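Local structure of peptidase S9 prolyl oligopeptidase catalytic domain-containing protein (Pyrococcus horikoshii, 4HXF) at residues Y16-R21 with A28-K33; E42-I47 with F57-S62; R172-I177 with S186-D191. The protein is a serine peptidase of the prolyl oligopeptidase family, probably an acylaminoacyl peptidase, that assembles into a self-compartmentalizing hexamer of beta-propeller and alpha/beta-hydrolase domains. All coordinates share one frame; numbering follows the deposited sequence.

Contact 1 (Y16-R21 with A28-K33)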
# COMPACT_ATOMS: atom_id res chain seq x y z
N TYR A 16 -2.22 -31.74 -15.80
CA TYR A 16 -3.54 -32.26 -15.56
C TYR A 16 -4.48 -31.63 -16.64
O TYR A 16 -4.61 -30.42 -16.74
CB TYR A 16 -4.04 -31.97 -14.23
CG TYR A 16 -3.22 -32.57 -13.15
CD1 TYR A 16 -2.22 -31.87 -12.50
CD2 TYR A 16 -3.43 -33.91 -12.78
CE1 TYR A 16 -1.46 -32.51 -11.54
CE2 TYR A 16 -2.61 -34.50 -11.82
CZ TYR A 16 -1.65 -33.81 -11.22
OH TYR A 16 -0.87 -34.45 -10.23
N LEU A 17 -5.08 -32.49 -17.42
CA LEU A 17 -5.96 -32.04 -18.48
C LEU A 17 -7.44 -32.22 -18.12
O LEU A 17 -7.86 -33.27 -17.52
CB LEU A 17 -5.74 -32.79 -19.78
CG LEU A 17 -4.34 -32.84 -20.40
CD1 LEU A 17 -4.38 -33.56 -21.73
CD2 LEU A 17 -3.71 -31.43 -20.42
N SER A 18 -8.24 -31.27 -18.56
CA SER A 18 -9.70 -31.34 -18.31
C SER A 18 -10.52 -30.57 -19.34
O SER A 18 -9.97 -29.80 -20.17
CB SER A 18 -10.03 -30.75 -16.95
OG SER A 18 -9.73 -29.36 -16.89
N ASP A 19 -11.83 -30.83 -19.35
CA ASP A 19 -12.84 -29.97 -20.07
C ASP A 19 -12.56 -29.94 -21.60
O ASP A 19 -12.43 -28.87 -22.18
CB ASP A 19 -12.99 -28.60 -19.46
CG ASP A 19 -14.38 -27.89 -19.78
OD1 ASP A 19 -15.18 -28.60 -20.45
OD2 ASP A 19 -14.45 -26.74 -19.30
N PRO A 20 -12.46 -31.09 -22.26
CA PRO A 20 -12.29 -31.15 -23.69
C PRO A 20 -13.55 -30.60 -24.43
O PRO A 20 -14.66 -30.99 -24.12
CB PRO A 20 -12.06 -32.61 -23.96
CG PRO A 20 -12.85 -33.28 -22.91
CD PRO A 20 -12.67 -32.46 -21.71
N ARG A 21 -13.31 -29.83 -25.47
CA ARG A 21 -14.36 -29.24 -26.33
C ARG A 21 -13.91 -29.34 -27.73
O ARG A 21 -12.70 -29.16 -28.04
CB ARG A 21 -14.58 -27.77 -25.94
CG ARG A 21 -14.95 -27.52 -24.49
CD ARG A 21 -16.41 -27.92 -24.29
NE ARG A 21 -16.70 -27.95 -22.90
CZ ARG A 21 -17.88 -27.95 -22.36
NH1 ARG A 21 -18.93 -27.78 -23.16
NH2 ARG A 21 -17.95 -28.01 -21.03
N ALA A 28 -10.29 -27.80 -27.90
CA ALA A 28 -9.80 -26.96 -26.80
C ALA A 28 -9.89 -27.79 -25.55
O ALA A 28 -10.70 -28.70 -25.42
CB ALA A 28 -10.61 -25.68 -26.62
N TYR A 29 -8.98 -27.48 -24.61
CA TYR A 29 -8.99 -28.15 -23.32
C TYR A 29 -8.23 -27.31 -22.34
O TYR A 29 -7.55 -26.31 -22.75
CB TYR A 29 -8.43 -29.61 -23.42
CG TYR A 29 -7.04 -29.74 -23.99
CD1 TYR A 29 -6.88 -29.88 -25.34
CD2 TYR A 29 -5.92 -29.58 -23.19
CE1 TYR A 29 -5.60 -29.94 -25.90
CE2 TYR A 29 -4.65 -29.71 -23.74
CZ TYR A 29 -4.49 -29.85 -25.10
OH TYR A 29 -3.28 -29.95 -25.72
N VAL A 30 -8.23 -27.64 -21.05
CA VAL A 30 -7.58 -26.88 -19.99
C VAL A 30 -6.39 -27.70 -19.47
O VAL A 30 -6.55 -28.89 -19.23
CB VAL A 30 -8.47 -26.52 -18.76
CG1 VAL A 30 -7.74 -25.73 -17.75
CG2 VAL A 30 -9.72 -25.79 -19.33
N LEU A 31 -5.26 -27.06 -19.46
CA LEU A 31 -3.99 -27.62 -18.89
C LEU A 31 -3.81 -26.96 -17.51
O LEU A 31 -3.74 -25.71 -17.42
CB LEU A 31 -2.83 -27.25 -19.79
CG LEU A 31 -1.43 -27.47 -19.21
CD1 LEU A 31 -1.17 -28.95 -18.94
CD2 LEU A 31 -0.39 -26.96 -20.23
N THR A 32 -3.79 -27.78 -16.46
CA THR A 32 -3.64 -27.35 -15.08
C THR A 32 -2.34 -27.83 -14.49
O THR A 32 -2.01 -28.98 -14.69
CB THR A 32 -4.81 -27.78 -14.18
OG1 THR A 32 -6.03 -27.23 -14.79
CG2 THR A 32 -4.64 -27.35 -12.69
N LYS A 33 -1.67 -26.93 -13.78
CA LYS A 33 -0.48 -27.22 -13.04
C LYS A 33 -0.63 -26.85 -11.59
O LYS A 33 -1.16 -25.78 -11.34
CB LYS A 33 0.70 -26.46 -13.62
CG LYS A 33 1.05 -26.96 -15.04
CD LYS A 33 1.53 -28.43 -15.19
CE LYS A 33 2.66 -28.84 -14.34
NZ LYS A 33 3.81 -28.12 -14.65
O HOH W 1 -7.22 -29.22 -16.18
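Y16 and T32 face each other as a hydrogen-bonded pair in an antiparallel beta hairpin, the first two strands of a four-stranded sheet in the beta-propeller. T32 N reaches Y16 O at 2.8 Å and Y16 N returns a bond to T32 O, both in the carbonyl planes, while that same T32 O lies at the edge of the Y16 ring, 3.6 Å from CD1. S18 and V30 form the next hydrogen-bonded pair, with S18 OG 3.6 Å from V30 CB. One ordered water bridges the two strands on this face. With S18 OG held between backbone N and carbonyl carbon (chi1 64°), the hydroxyl reaches this water at 2.6 Å. The water also lies 2.7 Å from T32 OG1 and donates to Y16 O. L17 projects to the other face, where its CD2 methyl touches both L31 CD1 at 3.8 Å and Y29 CE2. Beyond S18 the register slips by one residue in a beta bulge: D19 takes a left-handed backbone conformation (phi 62°, psi 53°), P20 follows, and R21 resumes paired bonds with A28. Within the bulge R21 NE and NH2 both bond D19 OD1, NH2 on its syn lone pair and NE from above the carboxylate plane; D19 OD2 forms a salt bridge to R65. On the opposite edge of strand 26-35, strand 40-49 continues the sheet, and Y29 OH bonds to E48 and Y338. K33 NZ leaves the hairpin for a second subunit, pairing there with E163 OE2 in a salt bridge and donating to G161 O.

Contact 2 (E42-I47 with F57-S62)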
# COMPACT_ATOMS: atom_id res chain seq x y z
N GLU A 42 -2.57 -23.35 -11.65
CA GLU A 42 -2.49 -22.51 -12.87
C GLU A 42 -3.24 -23.21 -13.94
O GLU A 42 -3.12 -24.42 -14.12
CB GLU A 42 -1.03 -22.37 -13.25
CG GLU A 42 -0.16 -21.67 -12.23
CD GLU A 42 1.33 -21.69 -12.53
OE1 GLU A 42 1.73 -22.49 -13.36
OE2 GLU A 42 2.11 -21.00 -11.82
N ASN A 43 -4.09 -22.45 -14.67
CA ASN A 43 -4.92 -22.94 -15.70
C ASN A 43 -4.61 -22.20 -17.02
O ASN A 43 -4.49 -20.97 -17.03
CB ASN A 43 -6.42 -22.76 -15.45
CG ASN A 43 -6.88 -23.44 -14.21
OD1 ASN A 43 -7.40 -22.76 -13.29
ND2 ASN A 43 -6.73 -24.66 -14.16
N THR A 44 -4.40 -22.99 -18.06
CA THR A 44 -4.17 -22.55 -19.45
C THR A 44 -5.05 -23.26 -20.39
O THR A 44 -5.11 -24.49 -20.40
CB THR A 44 -2.67 -22.76 -19.86
OG1 THR A 44 -1.79 -22.19 -18.87
CG2 THR A 44 -2.33 -22.12 -21.28
N ILE A 45 -5.79 -22.51 -21.21
CA ILE A 45 -6.55 -23.17 -22.26
C ILE A 45 -5.64 -23.40 -23.44
O ILE A 45 -4.89 -22.48 -23.89
CB ILE A 45 -7.80 -22.30 -22.68
CG1 ILE A 45 -8.80 -22.22 -21.55
CG2 ILE A 45 -8.40 -22.83 -23.96
CD1 ILE A 45 -9.86 -21.08 -21.75
N VAL A 46 -5.67 -24.60 -24.00
CA VAL A 46 -4.90 -24.97 -25.17
C VAL A 46 -5.89 -25.24 -26.28
O VAL A 46 -6.90 -25.92 -26.08
CB VAL A 46 -4.02 -26.22 -24.90
CG1 VAL A 46 -3.18 -26.55 -26.18
CG2 VAL A 46 -3.16 -25.96 -23.64
N ILE A 47 -5.63 -24.68 -27.44
CA ILE A 47 -6.46 -24.89 -28.64
C ILE A 47 -5.59 -25.54 -29.65
O ILE A 47 -4.51 -25.02 -30.05
CB ILE A 47 -6.99 -23.55 -29.19
CG1 ILE A 47 -7.84 -22.84 -28.06
CG2 ILE A 47 -7.77 -23.74 -30.49
CD1 ILE A 47 -7.80 -21.35 -28.13
N PHE A 57 -2.81 -20.71 -27.27
CA PHE A 57 -3.05 -20.65 -25.84
C PHE A 57 -3.83 -19.45 -25.40
O PHE A 57 -3.73 -18.36 -26.00
CB PHE A 57 -1.69 -20.48 -25.13
CG PHE A 57 -0.65 -21.49 -25.57
CD1 PHE A 57 0.37 -21.06 -26.39
CD2 PHE A 57 -0.80 -22.82 -25.27
CE1 PHE A 57 1.32 -21.97 -26.88
CE2 PHE A 57 0.14 -23.73 -25.74
CZ PHE A 57 1.20 -23.31 -26.56
N ILE A 58 -4.60 -19.67 -24.35
CA ILE A 58 -5.26 -18.58 -23.65
C ILE A 58 -4.84 -18.77 -22.21
O ILE A 58 -5.25 -19.69 -21.48
CB ILE A 58 -6.83 -18.57 -23.76
CG1 ILE A 58 -7.28 -18.61 -25.21
CG2 ILE A 58 -7.31 -17.34 -22.98
CD1 ILE A 58 -8.82 -18.79 -25.40
N GLU A 59 -4.01 -17.86 -21.74
CA GLU A 59 -3.37 -18.01 -20.44
C GLU A 59 -4.24 -17.52 -19.27
O GLU A 59 -5.09 -16.64 -19.44
CB GLU A 59 -2.01 -17.35 -20.57
CG GLU A 59 -1.12 -17.48 -19.40
CD GLU A 59 -0.77 -18.88 -18.97
OE1 GLU A 59 0.44 -19.12 -18.87
OE2 GLU A 59 -1.68 -19.67 -18.70
N ASP A 60 -4.08 -18.16 -18.11
CA ASP A 60 -4.83 -17.91 -16.85
C ASP A 60 -6.36 -17.88 -17.07
O ASP A 60 -7.07 -16.84 -16.85
CB ASP A 60 -4.31 -16.66 -16.23
CG ASP A 60 -2.92 -16.83 -15.80
OD1 ASP A 60 -2.66 -17.89 -15.18
OD2 ASP A 60 -2.10 -15.94 -16.04
N ALA A 61 -6.87 -18.98 -17.64
CA ALA A 61 -8.25 -19.10 -18.11
C ALA A 61 -8.71 -20.49 -18.03
O ALA A 61 -7.88 -21.45 -18.06
CB ALA A 61 -8.37 -18.61 -19.60
N SER A 62 -10.02 -20.68 -17.97
CA SER A 62 -10.64 -21.95 -18.02
C SER A 62 -12.05 -21.84 -18.59
O SER A 62 -12.41 -20.77 -19.08
CB SER A 62 -10.61 -22.53 -16.60
OG SER A 62 -11.46 -21.88 -15.70
O HOH W 2 -9.00 -20.13 -14.46
O HOH W 3 -4.25 -19.55 -13.66
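I45 lies against I58 as a hydrogen-bonded pair of an antiparallel hairpin, the last two strands of a propeller sheet, and loses more surface to the contact than any other residue here. I45 N donates to I58 O and I58 N to I45 O, each at 2.9 Å. I45 CB and I58 CB stand 4.0 Å apart. The I45 side chain reaches past this pair: with CG1 anti to the carbonyl carbon (chi1 -66°) and the chain extended, CD1 packs 3.6 Å from A61 CB, where the backbone has turned away from the strand. I58 points its own CD1 the other way along the strand, obliquely onto I47 CD1. Beyond E59, D60 adopts a left-handed conformation, and A61 N bonds to N43 O from well above the carbonyl plane. F57, on the opposite face from I58, meets V46 CG2 at its ring edge. On that face the buried T44 OG1 donates to E59 OE2 on its syn side (2.5 Å, a length to be read with caution), and D60 N meets the same oxygen on its anti side, both somewhat out of the carboxylate plane. E59 OE1 accepts from K99 N of a second subunit. An alanine in place of E59 would probably leave T44 OG1 and that K99 amide without their acceptor and the D60 turn less firmly fixed. E42 is a magnesium ligand seen in a structure of this protein, though not in this chain. Strand 40-49 is flanked on its other edge by strand 26-35, while F75 of strand 72-77, in the next sheet, covers I45, I58 and A61.

Contact 3 (R172-I177 with S186-D191); sequences RFSSGI and SVPHRD
The ring of P188 packs against the backbone of the R172-F173 loop rather than against a paired strand: its CG lies 3.5 Å from F173 O and 3.6 Å from R172 O, and 3.9 Å from F173 CB. F173 itself takes a left-handed backbone conformation, bringing its carbonyl oxygen against the CG-CD edge of the proline ring, while its own ring leads away to meet F141 and Y196. S174 links this turn to strand 175-179. Its hydroxyl, anti to the carbonyl carbon (chi1 -60°), sits among V187 and P188, with OG 3.5 Å from V187 CA and close to both valine methyls; its hydrogen bond goes to P171 O, so this polar atom is satisfied although its neighbours across the contact are carbons. S174 CA also makes a CH...O contact with S186 O. Strands 175-179 and 182-188 form an antiparallel beta hairpin at one edge of a four-stranded propeller sheet, and within the two segments S175 and S186 are its one bridged pair. S175 N donates to S186 O at 2.9 Å in the carbonyl plane, whereas the return bond from S186 N meets S175 O 29° out of its plane. Their side chains share a face, S175 OG lying 3.7 Å from S186 CB, and S186 OG accepts from A221 N of the adjacent sheet. Past P188 the chain departs from segment 172-177: H189 NE2 makes a bent bond to D191 OD1, which lies in the imidazole plane, while the N-H comes from above the carboxylate plane.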
# COMPACT_ATOMS: atom_id res chain seq x y z
N ARG A 172 -32.61 -23.06 -5.14
CA ARG A 172 -31.24 -23.55 -5.10
C ARG A 172 -31.18 -24.94 -5.81
O ARG A 172 -32.20 -25.71 -5.78
CB ARG A 172 -30.60 -23.63 -3.61
CG ARG A 172 -31.18 -24.63 -2.74
CD ARG A 172 -30.51 -24.49 -1.33
NE ARG A 172 -31.07 -23.33 -0.77
CZ ARG A 172 -31.10 -23.09 0.55
NH1 ARG A 172 -30.57 -23.95 1.32
NH2 ARG A 172 -31.68 -22.05 1.03
N PHE A 173 -30.05 -25.21 -6.41
CA PHE A 173 -29.74 -26.46 -7.08
C PHE A 173 -30.59 -26.67 -8.32
O PHE A 173 -30.79 -27.81 -8.71
CB PHE A 173 -29.90 -27.58 -6.03
CG PHE A 173 -28.65 -28.14 -5.52
CD1 PHE A 173 -28.34 -29.46 -5.73
CD2 PHE A 173 -27.76 -27.34 -4.89
CE1 PHE A 173 -27.14 -29.97 -5.26
CE2 PHE A 173 -26.59 -27.86 -4.38
CZ PHE A 173 -26.33 -29.16 -4.53
N SER A 174 -31.00 -25.61 -9.02
CA SER A 174 -31.60 -25.69 -10.32
C SER A 174 -30.55 -25.63 -11.38
O SER A 174 -29.38 -25.17 -11.18
CB SER A 174 -32.67 -24.63 -10.52
OG SER A 174 -33.76 -24.75 -9.55
N SER A 175 -30.87 -26.15 -12.54
CA SER A 175 -29.95 -26.11 -13.67
C SER A 175 -30.70 -25.73 -14.96
O SER A 175 -31.92 -25.75 -15.03
CB SER A 175 -29.18 -27.44 -13.84
OG SER A 175 -30.07 -28.41 -14.16
N GLY A 176 -29.97 -25.36 -16.01
CA GLY A 176 -30.55 -24.92 -17.27
C GLY A 176 -29.67 -25.17 -18.42
O GLY A 176 -28.50 -25.02 -18.29
N ILE A 177 -30.27 -25.54 -19.54
CA ILE A 177 -29.62 -25.69 -20.82
C ILE A 177 -30.40 -24.98 -21.91
O ILE A 177 -31.63 -24.86 -21.86
CB ILE A 177 -29.36 -27.16 -21.21
CG1 ILE A 177 -30.68 -27.92 -21.31
CG2 ILE A 177 -28.45 -27.84 -20.16
CD1 ILE A 177 -30.58 -29.21 -22.08
N SER A 186 -34.33 -27.31 -14.99
CA SER A 186 -34.58 -28.48 -14.08
C SER A 186 -34.49 -27.99 -12.64
O SER A 186 -33.45 -27.39 -12.27
CB SER A 186 -33.59 -29.63 -14.37
OG SER A 186 -33.64 -30.01 -15.74
N VAL A 187 -35.57 -28.18 -11.86
CA VAL A 187 -35.68 -27.57 -10.52
C VAL A 187 -35.97 -28.76 -9.57
O VAL A 187 -36.86 -29.55 -9.81
CB VAL A 187 -36.84 -26.58 -10.46
CG1 VAL A 187 -37.06 -26.06 -9.07
CG2 VAL A 187 -36.65 -25.44 -11.53
N PRO A 188 -35.27 -28.82 -8.45
CA PRO A 188 -35.63 -29.89 -7.51
C PRO A 188 -37.09 -29.80 -7.10
O PRO A 188 -37.62 -28.72 -6.79
CB PRO A 188 -34.67 -29.62 -6.34
CG PRO A 188 -33.51 -28.88 -6.87
CD PRO A 188 -34.17 -27.98 -7.94
N HIS A 189 -37.78 -30.95 -7.06
CA HIS A 189 -39.15 -30.96 -6.68
C HIS A 189 -39.28 -30.79 -5.18
O HIS A 189 -38.54 -31.42 -4.48
CB HIS A 189 -39.80 -32.31 -7.12
CG HIS A 189 -41.23 -32.40 -6.75
ND1 HIS A 189 -42.24 -31.94 -7.53
CD2 HIS A 189 -41.84 -32.92 -5.59
CE1 HIS A 189 -43.41 -32.14 -6.87
NE2 HIS A 189 -43.13 -32.71 -5.68
N ARG A 190 -40.27 -30.02 -4.76
CA ARG A 190 -40.43 -29.78 -3.31
C ARG A 190 -41.60 -30.57 -2.72
O ARG A 190 -42.75 -30.35 -3.13
CB ARG A 190 -40.57 -28.31 -2.98
CG ARG A 190 -40.51 -28.07 -1.45
CD ARG A 190 -40.68 -26.55 -1.11
NE ARG A 190 -39.58 -25.71 -1.61
CZ ARG A 190 -38.44 -25.52 -0.93
NH1 ARG A 190 -38.28 -26.08 0.21
NH2 ARG A 190 -37.46 -24.83 -1.47
N ASP A 191 -41.33 -31.44 -1.75
CA ASP A 191 -42.39 -32.05 -0.89
C ASP A 191 -42.25 -31.44 0.52
O ASP A 191 -42.39 -30.24 0.62
CB ASP A 191 -42.28 -33.55 -0.88
CG ASP A 191 -42.61 -34.16 -2.33
OD1 ASP A 191 -43.53 -33.74 -2.93
OD2 ASP A 191 -41.96 -35.07 -2.65

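Contacts 1 and 2 belong to one four-stranded sheet and meet directly along strands 26-35 and 40-49, their centres 8 Å apart; L31 N to T44 O at 2.7 Å is a probable hydrogen bond between them. Contact 3 belongs to a separate propeller sheet, with nearest atoms about 10 Å from contact 1 and about 17 Å from contact 2, and touches no other subunit, unlike the other two. Contacts 2 and 3 are largely buried, contact 1 only partly. Contact 1 relies on repeated backbone pairs and a bridging water, contact 2 on aliphatic packing beside a shared carboxylate oxygen, and contact 3 on a single bridged pair with proline packing.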